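Local coordinates for L protein (CAS virus, PDB 5MV0) that probably cleaves capped host RNA to prime viral transcription, as the N-terminal cap-snatching endonuclease domain of a reptarenavirus polymerase, at residues I76-P87 against K123-L131; H49-I59 against I99-R107. One frame throughout, in Å; residues are numbered along the deposited sequence.

Interaction 1: residues I76-P87 against K123-L131; sequences IPIHPTFQHIVP and KYSGVEDHL. With PO4 (phosphate ion), chain F.
Gln83 reaches from loop 76-87 to the turn ahead of helix 127-133, where its NE2 spends both hydrogens on backbone carbonyls. The bond from Gln83 NE2 to Lys123 O is 2.8 Å and nearly straight (175°), lying in the carbonyl plane on a lone pair; that from Gln83 NE2 to Ser125 O is 3.0 Å, tilted from the carbonyl plane. A bend at chi2 (-90°) brings the amide there, and two acceptors close to its plane fix its rotation. A primary amide suits a place offering two neighbouring carbonyls. Val86 N and Lys123 NZ both donate to one water; Glu103 is a further partner of NZ and of Tyr124 OH. Ile85 CD1 lies over one face of the Tyr124 ring, 3.8 Å from its centroid. The edge of Phe82 meets the face of His130 in a T-shaped pair, planes at 82°; His130 ND1 donates to Gly126 O, 3.0 Å away, steadying that ring. His84 ND1 donates (2.8 Å) to O2 of a phosphate ion, probably from the crystallisation liquor, that Ser67, Asn69 and, from the second subunit, Ser119 also hold. Gly126 is the N-cap; Gln83 thus fastens a loop to a helix-start turn, beside the acidic centre expected of a PD-(D/E)XK nuclease fold.

Interaction 2: residues H49-I59 against I99-R107; sequences HELNCCRDLGI and IIVLEASTR
Leu102 of strand 98-106 fits against the last turns of helix 34-57 and Ile59 just beyond it. Its CB meets Ile59 CD1 at 3.6 Å, the two side chains crossing at about a right angle. With CG turned away from the backbone N (chi1 163°), the branches then part: CD1 packs on Leu57 CD1 at 3.8 Å, whereas CD2 lies 3.6 Å from Cys54 SG and 3.8 Å from Cys53 CB. A branched leucine can thus touch four residues at once, and the slim cysteines let helix and strand come near, the axes of segments 49-57 and 99-106 approaching to 8.0 Å. Gly58 ends the helix in a Schellman motif, after which Ile59 returns to the strand. Toward Thr106, small Ala104 accepts Cys53 SG and the His49 ring against its methyl. Thr106 CG2 sits over the centre of one face of that ring, 3.7 Å from the centroid, and Cys53 SG covers the opposite face, nearer its rim. Its NE2 makes a weak, strongly bent bond (117°) to Ser105 O, while ND1 bonds Arg149 N. Since the polar link across the contact is this weak one, cohesion between helix end and strand probably comes mainly from apolar and CH-pi contact, dependent on close complementarity of shape.

Interactions 1 and 2 have centres 19 Å apart, yet they meet at Glu103. On strand 98-106 its CB points away from helix 34-57, toward which Leu102 and Ala104 point, and its OE2 reaches two residues of interaction 1: Tyr124 OH, 2.6 Å away in a probable hydrogen bond, and Lys123 NZ, 2.7 Å away in a salt bridge. Pro87 CA packs 3.5 Å from the same OE2. Tyr124 CE1 also rests on Val101 CG2 at 3.8 Å. Pro87 leads directly into Asp88, which bonds Ala104 N; this Pro-Asp pair and Glu103 fit the acidic signature of PD-(D/E)XK nucleases, so the junction probably borders the nuclease active site.

Interaction 1: residues I76-P87 against K123-L131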
loop_
_atom_site.group_PDB
_atom_site.type_symbol
_atom_site.label_atom_id
_atom_site.label_comp_id
_atom_site.label_asym_id
_atom_site.label_seq_id
_atom_site.Cartn_x
_atom_site.Cartn_y
_atom_site.Cartn_z
ATOM N N ILE B 76 26.383 -16.409 -16.190
ATOM C CA ILE B 76 27.203 -17.280 -17.028
ATOM C C ILE B 76 26.279 -17.980 -18.015
ATOM O O ILE B 76 25.626 -18.968 -17.653
ATOM C CB ILE B 76 27.974 -18.312 -16.194
ATOM C CG1 ILE B 76 28.806 -17.617 -15.120
ATOM C CG2 ILE B 76 28.860 -19.172 -17.093
ATOM C CD1 ILE B 76 29.264 -18.546 -14.037
ATOM N N PRO B 77 26.198 -17.510 -19.256
ATOM C CA PRO B 77 25.244 -18.099 -20.212
ATOM C C PRO B 77 25.364 -19.605 -20.389
ATOM O O PRO B 77 24.343 -20.272 -20.611
ATOM C CB PRO B 77 25.568 -17.352 -21.513
ATOM C CG PRO B 77 26.073 -16.023 -21.056
ATOM C CD PRO B 77 26.836 -16.287 -19.778
ATOM N N ILE B 78 26.561 -20.173 -20.292
ATOM C CA ILE B 78 26.764 -21.603 -20.511
ATOM C C ILE B 78 27.032 -22.266 -19.170
ATOM O O ILE B 78 28.027 -21.954 -18.506
ATOM C CB ILE B 78 27.920 -21.886 -21.483
ATOM C CG1 ILE B 78 27.626 -21.315 -22.868
ATOM C CG2 ILE B 78 28.172 -23.385 -21.559
ATOM C CD1 ILE B 78 28.209 -19.931 -23.097
ATOM N N HIS B 79 26.166 -23.204 -18.787
ATOM C CA HIS B 79 26.372 -23.919 -17.535
ATOM C C HIS B 79 25.525 -25.186 -17.521
ATOM O O HIS B 79 24.511 -25.255 -18.227
ATOM C CB HIS B 79 26.045 -23.014 -16.341
ATOM C CG HIS B 79 24.589 -22.692 -16.198
ATOM N ND1 HIS B 79 23.694 -23.552 -15.599
ATOM C CD2 HIS B 79 23.877 -21.597 -16.559
ATOM C CE1 HIS B 79 22.491 -23.008 -15.609
ATOM N NE2 HIS B 79 22.576 -21.818 -16.180
ATOM N N PRO B 80 25.903 -26.207 -16.755
ATOM C CA PRO B 80 25.065 -27.402 -16.665
ATOM C C PRO B 80 23.765 -27.101 -15.933
ATOM O O PRO B 80 23.649 -26.128 -15.186
ATOM C CB PRO B 80 25.927 -28.379 -15.866
ATOM C CG PRO B 80 26.729 -27.485 -14.981
ATOM C CD PRO B 80 27.055 -26.287 -15.837
ATOM N N THR B 81 22.779 -27.961 -16.169
ATOM C CA THR B 81 21.484 -27.844 -15.510
ATOM C C THR B 81 21.639 -28.197 -14.034
ATOM O O THR B 81 22.064 -29.308 -13.697
ATOM C CB THR B 81 20.464 -28.766 -16.185
ATOM O OG1 THR B 81 20.248 -28.339 -17.536
ATOM C CG2 THR B 81 19.120 -28.772 -15.433
ATOM N N PHE B 82 21.326 -27.251 -13.156
ATOM C CA PHE B 82 21.348 -27.520 -11.730
ATOM C C PHE B 82 19.977 -27.976 -11.252
ATOM O O PHE B 82 18.985 -27.950 -11.985
ATOM C CB PHE B 82 21.795 -26.286 -10.946
ATOM C CG PHE B 82 23.203 -25.868 -11.234
ATOM C CD1 PHE B 82 24.266 -26.617 -10.761
ATOM C CD2 PHE B 82 23.467 -24.736 -11.980
ATOM C CE1 PHE B 82 25.574 -26.240 -11.028
ATOM C CE2 PHE B 82 24.770 -24.357 -12.258
ATOM C CZ PHE B 82 25.825 -25.113 -11.776
ATOM N N GLN B 83 19.932 -28.404 -9.997
ATOM C CA GLN B 83 18.652 -28.710 -9.380
ATOM C C GLN B 83 17.758 -27.471 -9.411
ATOM O O GLN B 83 18.233 -26.331 -9.471
ATOM C CB GLN B 83 18.852 -29.185 -7.945
ATOM C CG GLN B 83 19.634 -28.208 -7.070
ATOM C CD GLN B 83 21.142 -28.462 -7.095
ATOM O OE1 GLN B 83 21.728 -28.706 -8.149
ATOM N NE2 GLN B 83 21.769 -28.409 -5.924
ATOM N N HIS B 84 16.455 -27.705 -9.395
ATOM C CA HIS B 84 15.501 -26.608 -9.387
ATOM C C HIS B 84 15.414 -26.033 -7.982
ATOM O O HIS B 84 15.071 -26.744 -7.035
ATOM C CB HIS B 84 14.128 -27.060 -9.863
ATOM C CG HIS B 84 13.086 -25.997 -9.718
ATOM N ND1 HIS B 84 13.057 -24.879 -10.526
ATOM C CD2 HIS B 84 12.087 -25.842 -8.819
ATOM C CE1 HIS B 84 12.057 -24.100 -10.153
ATOM N NE2 HIS B 84 11.456 -24.658 -9.116
ATOM N N ILE B 85 15.748 -24.752 -7.860
ATOM C CA ILE B 85 15.679 -23.995 -6.618
ATOM C C ILE B 85 15.099 -22.631 -6.965
ATOM O O ILE B 85 15.450 -22.052 -7.997
ATOM C CB ILE B 85 17.070 -23.829 -5.962
ATOM C CG1 ILE B 85 17.675 -25.187 -5.573
ATOM C CG2 ILE B 85 16.992 -22.919 -4.742
ATOM C CD1 ILE B 85 19.136 -25.076 -5.145
ATOM N N VAL B 86 14.232 -22.112 -6.112
ATOM C CA VAL B 86 13.766 -20.732 -6.199
ATOM C C VAL B 86 14.179 -20.015 -4.926
ATOM O O VAL B 86 13.546 -20.174 -3.875
ATOM C CB VAL B 86 12.248 -20.660 -6.425
ATOM C CG1 VAL B 86 11.780 -19.209 -6.405
ATOM C CG2 VAL B 86 11.885 -21.331 -7.741
ATOM N N PRO B 87 15.240 -19.219 -4.962
ATOM C CA PRO B 87 15.682 -18.519 -3.754
ATOM C C PRO B 87 14.745 -17.366 -3.418
ATOM O O PRO B 87 14.054 -16.813 -4.276
ATOM C CB PRO B 87 17.068 -17.999 -4.133
ATOM C CG PRO B 87 16.941 -17.737 -5.616
ATOM C CD PRO B 87 16.043 -18.848 -6.145
ATOM N N LYS B 123 19.686 -27.764 -0.167
ATOM C CA LYS B 123 19.188 -27.675 -1.538
ATOM C C LYS B 123 20.312 -27.385 -2.520
ATOM O O LYS B 123 20.239 -27.792 -3.685
ATOM C CB LYS B 123 18.129 -26.573 -1.671
ATOM C CG LYS B 123 16.922 -26.683 -0.759
ATOM C CD LYS B 123 15.829 -25.684 -1.210
ATOM C CE LYS B 123 16.328 -24.247 -1.173
ATOM N NZ LYS B 123 15.215 -23.283 -1.474
ATOM N N TYR B 124 21.337 -26.664 -2.071
ATOM C CA TYR B 124 22.349 -26.080 -2.936
ATOM C C TYR B 124 23.581 -26.972 -3.129
ATOM O O TYR B 124 24.597 -26.488 -3.638
ATOM C CB TYR B 124 22.773 -24.721 -2.376
ATOM C CG TYR B 124 21.692 -23.660 -2.473
ATOM C CD1 TYR B 124 21.601 -22.845 -3.591
ATOM C CD2 TYR B 124 20.761 -23.482 -1.450
ATOM C CE1 TYR B 124 20.615 -21.880 -3.693
ATOM C CE2 TYR B 124 19.762 -22.520 -1.551
ATOM C CZ TYR B 124 19.701 -21.720 -2.672
ATOM O OH TYR B 124 18.722 -20.749 -2.796
ATOM N N SER B 125 23.510 -28.247 -2.757
ATOM C CA SER B 125 24.663 -29.139 -2.867
ATOM C C SER B 125 25.267 -29.107 -4.266
ATOM O O SER B 125 24.565 -29.284 -5.269
ATOM C CB SER B 125 24.257 -30.568 -2.509
ATOM O OG SER B 125 23.904 -30.660 -1.139
ATOM N N GLY B 126 26.579 -28.866 -4.327
ATOM C CA GLY B 126 27.323 -28.903 -5.566
ATOM C C GLY B 126 27.407 -27.588 -6.315
ATOM O O GLY B 126 28.342 -27.401 -7.100
ATOM N N VAL B 127 26.475 -26.663 -6.079
ATOM C CA VAL B 127 26.396 -25.448 -6.886
ATOM C C VAL B 127 27.627 -24.574 -6.676
ATOM O O VAL B 127 28.220 -24.063 -7.637
ATOM C CB VAL B 127 25.100 -24.680 -6.564
ATOM C CG1 VAL B 127 25.068 -23.352 -7.307
ATOM C CG2 VAL B 127 23.894 -25.537 -6.902
ATOM N N GLU B 128 28.021 -24.367 -5.419
ATOM C CA GLU B 128 29.143 -23.475 -5.151
ATOM C C GLU B 128 30.408 -23.963 -5.849
ATOM O O GLU B 128 31.141 -23.170 -6.447
ATOM C CB GLU B 128 29.380 -23.342 -3.645
ATOM C CG GLU B 128 30.382 -22.245 -3.304
ATOM C CD GLU B 128 30.725 -22.161 -1.811
ATOM O OE1 GLU B 128 30.423 -23.112 -1.065
ATOM O OE2 GLU B 128 31.314 -21.142 -1.392
ATOM N N ASP B 129 30.670 -25.271 -5.789
ATOM C CA ASP B 129 31.845 -25.831 -6.451
ATOM C C ASP B 129 31.861 -25.498 -7.932
ATOM O O ASP B 129 32.905 -25.129 -8.478
ATOM C CB ASP B 129 31.892 -27.343 -6.253
ATOM C CG ASP B 129 32.268 -27.731 -4.839
ATOM O OD1 ASP B 129 32.890 -26.899 -4.141
ATOM O OD2 ASP B 129 31.944 -28.865 -4.427
ATOM N N HIS B 130 30.713 -25.622 -8.602
ATOM C CA HIS B 130 30.673 -25.336 -10.034
ATOM C C HIS B 130 30.986 -23.877 -10.315
ATOM O O HIS B 130 31.687 -23.560 -11.281
ATOM C CB HIS B 130 29.314 -25.717 -10.618
ATOM C CG HIS B 130 29.177 -27.175 -10.917
ATOM N ND1 HIS B 130 28.820 -28.102 -9.961
ATOM C CD2 HIS B 130 29.370 -27.871 -12.061
ATOM C CE1 HIS B 130 28.794 -29.306 -10.505
ATOM N NE2 HIS B 130 29.120 -29.193 -11.779
ATOM N N LEU B 131 30.483 -22.969 -9.478
ATOM C CA LEU B 131 30.703 -21.553 -9.732
ATOM C C LEU B 131 32.131 -21.146 -9.386
ATOM O O LEU B 131 32.752 -20.367 -10.115
ATOM C CB LEU B 131 29.691 -20.711 -8.945
ATOM C CG LEU B 131 28.303 -20.527 -9.580
ATOM C CD1 LEU B 131 28.446 -20.018 -10.987
ATOM C CD2 LEU B 131 27.519 -21.800 -9.598
HETATM P P PO4 F . 14.701 -24.657 -13.734
HETATM O O1 PO4 F . 13.740 -25.794 -13.957
HETATM O O2 PO4 F . 15.244 -24.723 -12.325
HETATM O O3 PO4 F . 14.076 -23.321 -14.021
HETATM O O4 PO4 F . 15.845 -24.819 -14.702
HETATM O O HOH W 1 13.345 -23.980 -3.831
#

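Interaction 2: residues H49-I59 against I99-R107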
loop_
_atom_site.group_PDB
_atom_site.type_symbol
_atom_site.label_atom_id
_atom_site.label_comp_id
_atom_site.label_asym_id
_atom_site.label_seq_id
_atom_site.Cartn_x
_atom_site.Cartn_y
_atom_site.Cartn_z
ATOM N N HIS B 49 8.993 -10.859 5.991
ATOM C CA HIS B 49 10.307 -11.298 6.456
ATOM C C HIS B 49 11.310 -11.385 5.307
ATOM O O HIS B 49 12.431 -10.866 5.413
ATOM C CB HIS B 49 10.168 -12.649 7.152
ATOM C CG HIS B 49 11.445 -13.183 7.713
ATOM N ND1 HIS B 49 12.184 -12.505 8.660
ATOM C CD2 HIS B 49 12.096 -14.350 7.487
ATOM C CE1 HIS B 49 13.241 -13.230 8.989
ATOM N NE2 HIS B 49 13.207 -14.356 8.295
ATOM N N GLU B 50 10.933 -12.063 4.208
ATOM C CA GLU B 50 11.818 -12.169 3.045
ATOM C C GLU B 50 12.202 -10.801 2.520
ATOM O O GLU B 50 13.368 -10.549 2.204
ATOM C CB GLU B 50 11.151 -12.941 1.903
ATOM C CG GLU B 50 10.858 -14.397 2.121
ATOM C CD GLU B 50 9.902 -14.927 1.037
ATOM O OE1 GLU B 50 9.618 -14.186 0.058
ATOM O OE2 GLU B 50 9.425 -16.070 1.172
ATOM N N LEU B 51 11.213 -9.921 2.362
ATOM C CA LEU B 51 11.474 -8.581 1.838
ATOM C C LEU B 51 12.502 -7.841 2.685
ATOM O O LEU B 51 13.454 -7.252 2.162
ATOM C CB LEU B 51 10.173 -7.776 1.783
ATOM C CG LEU B 51 10.338 -6.336 1.287
ATOM C CD1 LEU B 51 11.079 -6.344 -0.056
ATOM C CD2 LEU B 51 8.988 -5.651 1.158
ATOM N N ASN B 52 12.310 -7.836 4.000
ATOM C CA ASN B 52 13.196 -7.042 4.835
ATOM C C ASN B 52 14.579 -7.671 4.966
ATOM O O ASN B 52 15.573 -6.945 5.090
ATOM C CB ASN B 52 12.523 -6.810 6.174
ATOM C CG ASN B 52 11.354 -5.838 6.043
ATOM O OD1 ASN B 52 11.459 -4.842 5.325
ATOM N ND2 ASN B 52 10.240 -6.134 6.697
ATOM N N CYS B 53 14.675 -9.002 4.918
ATOM C CA CYS B 53 15.998 -9.623 4.833
ATOM C C CYS B 53 16.710 -9.194 3.558
ATOM O O CYS B 53 17.904 -8.868 3.586
ATOM C CB CYS B 53 15.888 -11.150 4.908
ATOM S SG CYS B 53 15.423 -11.796 6.528
ATOM N N CYS B 54 15.983 -9.147 2.435
ATOM C CA CYS B 54 16.577 -8.697 1.180
ATOM C C CYS B 54 17.045 -7.257 1.279
ATOM O O CYS B 54 18.154 -6.924 0.853
ATOM C CB CYS B 54 15.583 -8.841 0.033
ATOM S SG CYS B 54 15.275 -10.537 -0.451
ATOM N N ARG B 55 16.193 -6.380 1.821
ATOM C CA ARG B 55 16.584 -4.989 2.002
ATOM C C ARG B 55 17.824 -4.866 2.879
ATOM O O ARG B 55 18.730 -4.086 2.567
ATOM C CB ARG B 55 15.434 -4.194 2.610
ATOM C CG ARG B 55 14.190 -4.175 1.755
ATOM C CD ARG B 55 13.738 -2.761 1.546
ATOM N NE ARG B 55 12.577 -2.665 0.674
ATOM C CZ ARG B 55 11.404 -2.202 1.080
ATOM N NH1 ARG B 55 11.266 -1.821 2.340
ATOM N NH2 ARG B 55 10.379 -2.115 0.237
ATOM N N ASP B 56 17.866 -5.604 3.993
ATOM C CA ASP B 56 19.004 -5.518 4.910
ATOM C C ASP B 56 20.291 -6.005 4.256
ATOM O O ASP B 56 21.382 -5.559 4.630
ATOM C CB ASP B 56 18.737 -6.332 6.177
ATOM C CG ASP B 56 17.630 -5.747 7.035
ATOM O OD1 ASP B 56 17.307 -4.557 6.856
ATOM O OD2 ASP B 56 17.085 -6.480 7.890
ATOM N N LEU B 57 20.186 -6.926 3.300
ATOM C CA LEU B 57 21.331 -7.455 2.576
ATOM C C LEU B 57 21.608 -6.722 1.269
ATOM O O LEU B 57 22.622 -7.005 0.622
ATOM C CB LEU B 57 21.122 -8.945 2.288
ATOM C CG LEU B 57 21.085 -9.898 3.480
ATOM C CD1 LEU B 57 20.478 -11.243 3.065
ATOM C CD2 LEU B 57 22.485 -10.098 4.057
ATOM N N GLY B 58 20.738 -5.801 0.864
ATOM C CA GLY B 58 20.926 -5.089 -0.386
ATOM C C GLY B 58 20.767 -5.921 -1.642
ATOM O O GLY B 58 21.399 -5.615 -2.659
ATOM N N ILE B 59 19.922 -6.952 -1.617
ATOM C CA ILE B 59 19.740 -7.833 -2.765
ATOM C C ILE B 59 18.293 -7.747 -3.253
ATOM O O ILE B 59 17.437 -7.128 -2.627
ATOM C CB ILE B 59 20.118 -9.288 -2.437
ATOM C CG1 ILE B 59 19.131 -9.874 -1.438
ATOM C CG2 ILE B 59 21.534 -9.364 -1.856
ATOM C CD1 ILE B 59 19.401 -11.329 -1.134
ATOM N N ILE B 99 27.796 -13.991 -6.905
ATOM C CA ILE B 99 26.359 -14.224 -6.824
ATOM C C ILE B 99 26.013 -14.451 -5.362
ATOM O O ILE B 99 26.710 -15.198 -4.667
ATOM C CB ILE B 99 25.930 -15.430 -7.677
ATOM C CG1 ILE B 99 26.159 -15.132 -9.164
ATOM C CG2 ILE B 99 24.468 -15.799 -7.390
ATOM C CD1 ILE B 99 26.155 -16.376 -10.044
ATOM N N ILE B 100 24.954 -13.795 -4.889
ATOM C CA ILE B 100 24.417 -14.028 -3.554
ATOM C C ILE B 100 23.015 -14.610 -3.701
ATOM O O ILE B 100 22.252 -14.189 -4.579
ATOM C CB ILE B 100 24.402 -12.727 -2.729
ATOM C CG1 ILE B 100 25.822 -12.148 -2.616
ATOM C CG2 ILE B 100 23.820 -12.970 -1.355
ATOM C CD1 ILE B 100 25.869 -10.737 -2.071
ATOM N N VAL B 101 22.687 -15.602 -2.876
ATOM C CA VAL B 101 21.320 -16.106 -2.775
ATOM C C VAL B 101 20.917 -16.138 -1.309
ATOM O O VAL B 101 21.732 -16.404 -0.419
ATOM C CB VAL B 101 21.133 -17.500 -3.413
ATOM C CG1 VAL B 101 21.276 -17.439 -4.930
ATOM C CG2 VAL B 101 22.098 -18.515 -2.791
ATOM N N LEU B 102 19.639 -15.864 -1.061
ATOM C CA LEU B 102 19.092 -15.782 0.281
ATOM C C LEU B 102 17.975 -16.800 0.443
ATOM O O LEU B 102 17.116 -16.937 -0.438
ATOM C CB LEU B 102 18.556 -14.368 0.568
ATOM C CG LEU B 102 17.611 -14.280 1.771
ATOM C CD1 LEU B 102 18.390 -14.436 3.068
ATOM C CD2 LEU B 102 16.823 -12.976 1.738
ATOM N N GLU B 103 17.992 -17.511 1.568
ATOM C CA GLU B 103 16.868 -18.323 2.031
ATOM C C GLU B 103 16.474 -17.791 3.401
ATOM O O GLU B 103 17.259 -17.875 4.354
ATOM C CB GLU B 103 17.232 -19.806 2.103
ATOM C CG GLU B 103 17.585 -20.447 0.755
ATOM C CD GLU B 103 16.375 -20.616 -0.153
ATOM O OE1 GLU B 103 15.232 -20.413 0.322
ATOM O OE2 GLU B 103 16.567 -20.949 -1.341
ATOM N N ALA B 104 15.267 -17.242 3.506
ATOM C CA ALA B 104 14.809 -16.612 4.741
ATOM C C ALA B 104 13.568 -17.318 5.261
ATOM O O ALA B 104 12.686 -17.703 4.484
ATOM C CB ALA B 104 14.503 -15.123 4.525
ATOM N N SER B 105 13.489 -17.472 6.576
ATOM C CA SER B 105 12.332 -18.115 7.177
ATOM C C SER B 105 12.213 -17.650 8.615
ATOM O O SER B 105 13.156 -17.093 9.192
ATOM C CB SER B 105 12.460 -19.638 7.124
ATOM O OG SER B 105 13.541 -20.033 7.959
ATOM N N THR B 106 11.048 -17.904 9.197
ATOM C CA THR B 106 10.845 -17.747 10.626
ATOM C C THR B 106 10.503 -19.098 11.223
ATOM O O THR B 106 9.762 -19.883 10.623
ATOM C CB THR B 106 9.729 -16.723 10.959
ATOM O OG1 THR B 106 8.468 -17.199 10.456
ATOM C CG2 THR B 106 10.047 -15.366 10.344
ATOM N N ARG B 107 11.072 -19.365 12.397
ATOM C CA ARG B 107 10.783 -20.554 13.188
ATOM C C ARG B 107 10.953 -20.128 14.632
ATOM O O ARG B 107 11.973 -19.518 14.967
ATOM C CB ARG B 107 11.720 -21.734 12.867
ATOM C CG ARG B 107 11.584 -22.376 11.471
ATOM C CD ARG B 107 10.213 -23.031 11.302
ATOM N NE ARG B 107 10.133 -23.837 10.081
ATOM C CZ ARG B 107 9.913 -23.333 8.868
ATOM N NH1 ARG B 107 9.768 -22.021 8.713
ATOM N NH2 ARG B 107 9.841 -24.138 7.813
#